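Local coordinates for Ps01740 (Pseudomonas sp. UW4, PDB 5UIF), which belongs to the tautomerase superfamily as a homologue of cis-3-chloroacrylic acid dehalogenase and probably acts as a related hydrolytic dehalogenase or tautomerase, at residues Tyr3-Val8 against Val41-Leu46; His77-Ala82 against Val100-Ile105; Thr25-Arg30 against Arg81-Val86. All blocks are in the same frame, centred on the assembly; numbering follows the deposited sequence.

How the contacts relate
Contacts 1 and 2 are buried, whereas contact 3 lies partly open to solvent. Contact 1 pairs the neighbouring strands 2-8 and 40-46 through backbone hydrogen bonds. Contact 2 lays helix 73-91 on strand 98-105, at the other margin of the same four-stranded sheet, using aliphatic side chains. Contact 3 joins that helix to helix 14-32, also through aliphatic side chains, with an arginine at its solvent side. Contacts 2 and 3 thus draw on one helix and share Arg81 and Ala82 between their segments. Tyr3 of contact 1 ties the three together: its OH packs on Ile79 of contact 2 and probably hydrogen-bonds His28 of contact 3.

Contact 1: residues Tyr3-Val8 against Val41-Leu46; sequences YECQTV and VLFKEL
Strands Tyr3-Val8 and Val41-Leu46 run parallel, their axes 4.5 Å apart, and five backbone hydrogen bonds join them, from Leu42 N to Tyr3 O at one end to Leu46 N to Thr7 O at the other. Side chains alternate between two faces. On the face of Tyr3, Cys5 and Thr7, the pairing of Cys5 with Phe43 brings Cys5 CB to 3.6 Å from Phe43 CD2. The thiol, turned beside the carbonyl carbon (chi1 -173°), keeps SG 4.0 Å from Phe43 CD2, in an oblique sulfur-aromatic contact. A small thiol suits a place beside so broad a ring, which also packs on Leu12 and on Arg17 and Leu20 of helix 14-32. With an alanine in place of Phe43, Cys5 would probably lose its aromatic neighbour and a gap would be likely to open beneath helix 14-32. Further along, a water donates to Glu45 OE2 at 2.9 Å and also bonds Thr7 OG1. On the opposite face, Lys44 bends at its third torsion (chi3 -67°) and crosses to Glu4, NZ forming a salt bridge with OE1; the modelled length is too short to be trusted. Gln6 of the second subunit packs on both these residues, so the charged pair sits at a subunit interface. The two strands are the parallel pair of a beta-alpha-beta unit, linked through helix 14-32, as expected of the tautomerase superfamily. One face of the sheet carries helices, the other packs within the trimer.

Contact 2: residues His77-Ala82 against Val100-Ile105; sequences HAILRA and VAVVDI
Leu80 reaches from helix 73-91 to three consecutive residues of strand 98-105, Val100, Ala101 and Val102. Its CB leaves the helix alongside the strand rather than straight at it. CG is then placed beside the backbone N and anti to the carbonyl carbon (chi1 -77°), which bends the chain inward to 4.1 Å from Val102 CG2. From this fork CD2 makes the main approach: its nearest neighbour is the carbonyl oxygen Val100 O, a plain methyl contact at 3.3 Å, and it rests 3.7 Å from Val100 CG1, equally near Val102 CG2, and 4.0 Å from Ala101 CA. Leu80 and Val102 run alongside one another in opposing senses. Ile79, one residue earlier, instead lies roughly perpendicular to Val102, its CG2 4.0 Å from Val102 CG2, so this one methyl meets both helix residues. Beta-branched valine suits the strand, and leucine adds reach from the helix. The two run nearly antiparallel, at 156°, as parts of a second beta-alpha-beta unit. Between the segments the side-chain contacts are aliphatic and probably depend on close fit and exclusion of water, while Arg76 of the same helix adds directed bonds to Asp104 and Val102 O at the patch's edge.

Contact 3: residues Thr25-Arg30 against Arg81-Val86; sequences TSIHTR and RAITDV
The 2.9 Å backbone bond from Asp85 N to Arg81 O closes the helical turn that carries Ala82, and Val86 N bonds Ala82 O in the same way, which sets Ala82 and Val86 both facing Ile27. The helices Thr25-Arg30 and Arg81-Val86 are nearly antiparallel, at 166°, with axes 10.1 Å apart. Ile27 carries most of the contact. Its first torsion (chi1 -65°) turns CG2 to 3.7 Å from Ala82 CB, and the extended second torsion (chi2 165°) carries CD1 on past that methyl, 3.6 Å from Ala82 CB. The tip goes further, with CD1 4.2 Å from Ile83 CG1 and at a like distance from Val86 CG2. Alanine at the centre gives a shallow site that a branched isoleucine can fill, while Ile83 continues down to Val100 and Ile63 of the sheet. Toward solvent, Arg30 folds back until the rim of one guanidinium face lies near Ile27 CA, and its edge meets the same alanine, NH2 being 4.3 Å from Ala82 CB. The chemistry thus grades from an apolar core of Ile27, Ala82, Ile83 and Val86 to an exposed guanidinium at its edge, whose NE and NH2 find polar partners just beyond the segments.

Contact 1: residues Tyr3-Val8 against Val41-Leu46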
# COMPACT_ATOMS: atom_id res chain seq x y z
N TYR A 3 -8.79 -1.32 5.66
CA TYR A 3 -7.95 -0.49 6.52
C TYR A 3 -6.65 -1.21 6.85
O TYR A 3 -6.66 -2.37 7.27
CB TYR A 3 -8.69 -0.11 7.80
CG TYR A 3 -9.80 0.90 7.60
CD1 TYR A 3 -11.08 0.48 7.24
CD2 TYR A 3 -9.57 2.26 7.77
CE1 TYR A 3 -12.10 1.40 7.06
CE2 TYR A 3 -10.59 3.18 7.58
CZ TYR A 3 -11.85 2.74 7.23
OH TYR A 3 -12.86 3.66 7.05
N GLU A 4 -5.53 -0.52 6.67
CA GLU A 4 -4.22 -1.12 6.92
C GLU A 4 -3.44 -0.32 7.96
O GLU A 4 -3.32 0.90 7.87
CB GLU A 4 -3.42 -1.21 5.62
CG GLU A 4 -4.10 -2.02 4.53
CD GLU A 4 -3.34 -1.99 3.22
OE1 GLU A 4 -2.34 -2.73 3.09
OE2 GLU A 4 -3.75 -1.24 2.31
N CYS A 5 -2.89 -1.03 8.95
CA CYS A 5 -2.13 -0.39 10.02
C CYS A 5 -0.66 -0.77 9.96
O CYS A 5 -0.31 -1.95 10.04
CB CYS A 5 -2.71 -0.76 11.38
SG CYS A 5 -1.97 0.13 12.78
N GLN A 6 0.21 0.23 9.81
CA GLN A 6 1.64 -0.00 9.74
C GLN A 6 2.37 0.63 10.92
O GLN A 6 2.42 1.85 11.05
CB GLN A 6 2.22 0.55 8.43
CG GLN A 6 1.95 -0.32 7.22
CD GLN A 6 2.59 0.23 5.96
OE1 GLN A 6 2.96 1.40 5.90
NE2 GLN A 6 2.72 -0.62 4.95
N THR A 7 2.93 -0.21 11.79
CA THR A 7 3.70 0.26 12.94
C THR A 7 5.04 -0.45 13.02
O THR A 7 5.28 -1.43 12.31
CB THR A 7 2.93 0.05 14.26
OG1 THR A 7 2.75 -1.36 14.49
CG2 THR A 7 1.58 0.73 14.22
N VAL A 8 5.91 0.05 13.89
CA VAL A 8 7.19 -0.60 14.14
C VAL A 8 6.97 -1.87 14.96
O VAL A 8 6.14 -1.89 15.87
CB VAL A 8 8.17 0.35 14.87
CG1 VAL A 8 9.46 -0.38 15.25
CG2 VAL A 8 8.48 1.56 14.01
N VAL A 41 -9.63 -5.39 8.18
CA VAL A 41 -8.55 -4.66 8.85
C VAL A 41 -7.28 -5.50 8.88
O VAL A 41 -7.28 -6.63 9.37
CB VAL A 41 -8.93 -4.26 10.28
CG1 VAL A 41 -7.81 -3.47 10.93
CG2 VAL A 41 -10.23 -3.47 10.29
N LEU A 42 -6.19 -4.94 8.36
CA LEU A 42 -4.91 -5.64 8.30
C LEU A 42 -3.86 -4.95 9.15
O LEU A 42 -3.85 -3.73 9.27
CB LEU A 42 -4.43 -5.75 6.85
CG LEU A 42 -5.46 -6.15 5.80
CD1 LEU A 42 -4.82 -6.18 4.42
CD2 LEU A 42 -6.09 -7.50 6.13
N PHE A 43 -2.96 -5.74 9.74
CA PHE A 43 -1.88 -5.20 10.55
C PHE A 43 -0.52 -5.65 10.03
O PHE A 43 -0.25 -6.85 9.91
CB PHE A 43 -2.05 -5.61 12.02
CG PHE A 43 -3.20 -4.94 12.70
CD1 PHE A 43 -4.46 -5.53 12.71
CD2 PHE A 43 -3.03 -3.73 13.35
CE1 PHE A 43 -5.52 -4.91 13.34
CE2 PHE A 43 -4.09 -3.11 13.98
CZ PHE A 43 -5.34 -3.70 13.98
N LYS A 44 0.34 -4.68 9.73
CA LYS A 44 1.68 -4.96 9.25
C LYS A 44 2.73 -4.28 10.12
O LYS A 44 2.56 -3.13 10.52
CB LYS A 44 1.83 -4.51 7.79
CG LYS A 44 1.12 -5.40 6.79
CD LYS A 44 0.83 -4.68 5.49
CE LYS A 44 -0.19 -3.57 5.69
NZ LYS A 44 -0.41 -2.78 4.45
N GLU A 45 3.80 -5.00 10.42
CA GLU A 45 4.87 -4.46 11.25
C GLU A 45 6.12 -4.14 10.44
O GLU A 45 6.46 -4.85 9.49
CB GLU A 45 5.22 -5.43 12.38
CG GLU A 45 4.17 -5.51 13.48
CD GLU A 45 4.64 -6.31 14.68
OE1 GLU A 45 5.59 -7.10 14.53
OE2 GLU A 45 4.05 -6.15 15.77
N LEU A 46 6.80 -3.07 10.83
CA LEU A 46 8.04 -2.67 10.19
C LEU A 46 9.23 -3.07 11.05
O LEU A 46 9.17 -3.00 12.28
CB LEU A 46 8.06 -1.16 9.94
CG LEU A 46 6.95 -0.60 9.05
CD1 LEU A 46 6.92 0.92 9.12
CD2 LEU A 46 7.13 -1.07 7.62
O HOH W 1 2.74 -3.56 15.73
O HOH W 2 0.54 -2.93 13.24

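Contact 2: residues His77-Ala82 against Val100-Ile105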
# COMPACT_ATOMS: atom_id res chain seq x y z
N HIS A 77 -14.04 13.01 7.41
CA HIS A 77 -13.39 13.67 8.54
C HIS A 77 -13.76 13.00 9.86
O HIS A 77 -12.91 12.86 10.74
CB HIS A 77 -13.77 15.15 8.58
CG HIS A 77 -13.27 15.87 9.79
ND1 HIS A 77 -11.97 16.33 9.90
CD2 HIS A 77 -13.88 16.20 10.95
CE1 HIS A 77 -11.81 16.91 11.07
NE2 HIS A 77 -12.95 16.85 11.73
N ALA A 78 -15.01 12.59 9.98
CA ALA A 78 -15.49 11.91 11.18
C ALA A 78 -14.77 10.58 11.36
O ALA A 78 -14.46 10.17 12.48
CB ALA A 78 -16.99 11.70 11.10
N ILE A 79 -14.50 9.90 10.24
CA ILE A 79 -13.77 8.64 10.27
C ILE A 79 -12.31 8.89 10.65
O ILE A 79 -11.75 8.18 11.48
CB ILE A 79 -13.84 7.92 8.92
CG1 ILE A 79 -15.29 7.62 8.55
CG2 ILE A 79 -13.03 6.63 8.96
CD1 ILE A 79 -15.46 6.95 7.20
N LEU A 80 -11.71 9.91 10.03
CA LEU A 80 -10.33 10.28 10.31
C LEU A 80 -10.11 10.59 11.79
O LEU A 80 -9.18 10.07 12.41
CB LEU A 80 -9.92 11.50 9.47
CG LEU A 80 -9.59 11.27 7.99
CD1 LEU A 80 -9.47 12.60 7.27
CD2 LEU A 80 -8.30 10.48 7.86
N ARG A 81 -10.97 11.44 12.33
CA ARG A 81 -10.86 11.89 13.72
C ARG A 81 -10.99 10.74 14.72
O ARG A 81 -10.18 10.61 15.64
CB ARG A 81 -11.92 12.95 14.02
CG ARG A 81 -11.36 14.34 14.23
CD ARG A 81 -10.53 14.39 15.50
NE ARG A 81 -9.67 15.57 15.53
CZ ARG A 81 -8.36 15.53 15.36
NH1 ARG A 81 -7.75 14.37 15.16
NH2 ARG A 81 -7.65 16.65 15.40
N ALA A 82 -12.02 9.92 14.53
CA ALA A 82 -12.32 8.84 15.46
C ALA A 82 -11.20 7.81 15.52
O ALA A 82 -10.80 7.38 16.60
CB ALA A 82 -13.63 8.17 15.06
N VAL A 100 -3.22 9.21 9.70
CA VAL A 100 -4.39 8.48 9.22
C VAL A 100 -4.87 9.07 7.90
O VAL A 100 -5.01 10.28 7.76
CB VAL A 100 -5.54 8.50 10.24
CG1 VAL A 100 -6.72 7.69 9.74
CG2 VAL A 100 -5.07 7.97 11.59
N ALA A 101 -5.13 8.20 6.92
CA ALA A 101 -5.60 8.63 5.61
C ALA A 101 -6.77 7.78 5.13
O ALA A 101 -6.70 6.55 5.13
CB ALA A 101 -4.46 8.59 4.60
N VAL A 102 -7.84 8.44 4.71
CA VAL A 102 -9.02 7.76 4.18
C VAL A 102 -9.30 8.23 2.75
O VAL A 102 -9.84 9.32 2.55
CB VAL A 102 -10.26 8.00 5.05
CG1 VAL A 102 -11.47 7.29 4.47
CG2 VAL A 102 -10.01 7.52 6.48
N VAL A 103 -8.93 7.41 1.77
CA VAL A 103 -9.07 7.79 0.37
C VAL A 103 -10.31 7.19 -0.27
O VAL A 103 -10.78 6.12 0.12
CB VAL A 103 -7.83 7.38 -0.45
CG1 VAL A 103 -6.60 8.14 0.04
CG2 VAL A 103 -7.61 5.88 -0.35
N ASP A 104 -10.85 7.88 -1.27
CA ASP A 104 -12.02 7.41 -2.00
C ASP A 104 -11.63 6.45 -3.12
O ASP A 104 -10.72 6.72 -3.90
CB ASP A 104 -12.80 8.59 -2.59
CG ASP A 104 -13.69 9.27 -1.56
OD1 ASP A 104 -14.01 8.63 -0.54
OD2 ASP A 104 -14.06 10.44 -1.77
N ILE A 105 -12.34 5.33 -3.19
CA ILE A 105 -12.18 4.39 -4.28
C ILE A 105 -13.50 4.24 -5.03
O ILE A 105 -14.52 3.91 -4.42
CB ILE A 105 -11.72 3.00 -3.78
CG1 ILE A 105 -10.41 3.12 -3.00
CG2 ILE A 105 -11.56 2.04 -4.95
CD1 ILE A 105 -9.26 3.64 -3.82

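Contact 3: residues Thr25-Arg30 against Arg81-Val86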
# COMPACT_ATOMS: atom_id res chain seq x y z
N THR A 25 -13.86 -0.93 12.68
CA THR A 25 -15.04 -1.50 12.05
C THR A 25 -16.31 -0.77 12.48
O THR A 25 -17.14 -0.40 11.65
CB THR A 25 -15.19 -3.00 12.38
OG1 THR A 25 -13.97 -3.69 12.06
CG2 THR A 25 -16.34 -3.61 11.60
N SER A 26 -16.44 -0.54 13.78
CA SER A 26 -17.60 0.16 14.33
C SER A 26 -17.71 1.59 13.80
O SER A 26 -18.80 2.06 13.49
CB SER A 26 -17.54 0.17 15.86
OG SER A 26 -18.62 0.90 16.40
N ILE A 27 -16.57 2.26 13.71
CA ILE A 27 -16.52 3.64 13.23
C ILE A 27 -16.93 3.73 11.77
O ILE A 27 -17.66 4.64 11.37
CB ILE A 27 -15.11 4.24 13.41
CG1 ILE A 27 -14.77 4.35 14.90
CG2 ILE A 27 -15.01 5.61 12.76
CD1 ILE A 27 -13.30 4.58 15.18
N HIS A 28 -16.47 2.78 10.96
CA HIS A 28 -16.77 2.77 9.53
C HIS A 28 -18.24 2.43 9.25
O HIS A 28 -18.89 3.10 8.46
CB HIS A 28 -15.87 1.79 8.79
CG HIS A 28 -16.12 1.74 7.32
ND1 HIS A 28 -15.49 2.58 6.43
CD2 HIS A 28 -16.94 0.95 6.58
CE1 HIS A 28 -15.91 2.31 5.20
NE2 HIS A 28 -16.79 1.33 5.27
N THR A 29 -18.74 1.38 9.90
CA THR A 29 -20.11 0.92 9.68
C THR A 29 -21.14 1.97 10.09
O THR A 29 -22.25 1.99 9.57
CB THR A 29 -20.40 -0.38 10.46
OG1 THR A 29 -20.14 -0.17 11.86
CG2 THR A 29 -19.53 -1.52 9.95
N ARG A 30 -20.75 2.85 11.01
CA ARG A 30 -21.64 3.89 11.50
C ARG A 30 -21.69 5.09 10.56
O ARG A 30 -22.77 5.55 10.19
CB ARG A 30 -21.21 4.34 12.89
CG ARG A 30 -21.95 5.56 13.41
CD ARG A 30 -21.26 6.13 14.64
NE ARG A 30 -19.98 6.74 14.30
CZ ARG A 30 -18.88 6.63 15.04
NH1 ARG A 30 -18.91 5.93 16.16
NH2 ARG A 30 -17.76 7.22 14.66
N ARG A 81 -10.97 11.44 12.33
CA ARG A 81 -10.86 11.89 13.72
C ARG A 81 -10.99 10.74 14.72
O ARG A 81 -10.18 10.61 15.64
CB ARG A 81 -11.92 12.95 14.02
CG ARG A 81 -11.36 14.34 14.23
CD ARG A 81 -10.53 14.39 15.50
NE ARG A 81 -9.67 15.57 15.53
CZ ARG A 81 -8.36 15.53 15.36
NH1 ARG A 81 -7.75 14.37 15.16
NH2 ARG A 81 -7.65 16.65 15.40
N ALA A 82 -12.02 9.92 14.53
CA ALA A 82 -12.32 8.84 15.46
C ALA A 82 -11.20 7.81 15.52
O ALA A 82 -10.80 7.38 16.60
CB ALA A 82 -13.63 8.17 15.06
N ILE A 83 -10.69 7.41 14.36
CA ILE A 83 -9.59 6.45 14.28
C ILE A 83 -8.34 6.99 14.98
O ILE A 83 -7.68 6.27 15.72
CB ILE A 83 -9.26 6.10 12.82
CG1 ILE A 83 -10.41 5.32 12.18
CG2 ILE A 83 -7.97 5.29 12.74
CD1 ILE A 83 -10.18 4.97 10.72
N THR A 84 -8.04 8.26 14.73
CA THR A 84 -6.87 8.90 15.33
C THR A 84 -6.97 8.96 16.85
O THR A 84 -6.02 8.63 17.56
CB THR A 84 -6.67 10.33 14.78
OG1 THR A 84 -6.65 10.29 13.34
CG2 THR A 84 -5.37 10.92 15.29
N ASP A 85 -8.13 9.40 17.34
CA ASP A 85 -8.37 9.48 18.78
C ASP A 85 -8.26 8.12 19.45
O ASP A 85 -7.69 7.99 20.54
CB ASP A 85 -9.74 10.09 19.06
CG ASP A 85 -9.77 11.59 18.87
OD1 ASP A 85 -8.71 12.23 19.02
OD2 ASP A 85 -10.86 12.14 18.58
N VAL A 86 -8.80 7.10 18.79
CA VAL A 86 -8.80 5.75 19.32
C VAL A 86 -7.39 5.17 19.41
O VAL A 86 -7.00 4.61 20.44
CB VAL A 86 -9.69 4.81 18.47
CG1 VAL A 86 -9.30 3.35 18.68
CG2 VAL A 86 -11.16 5.04 18.79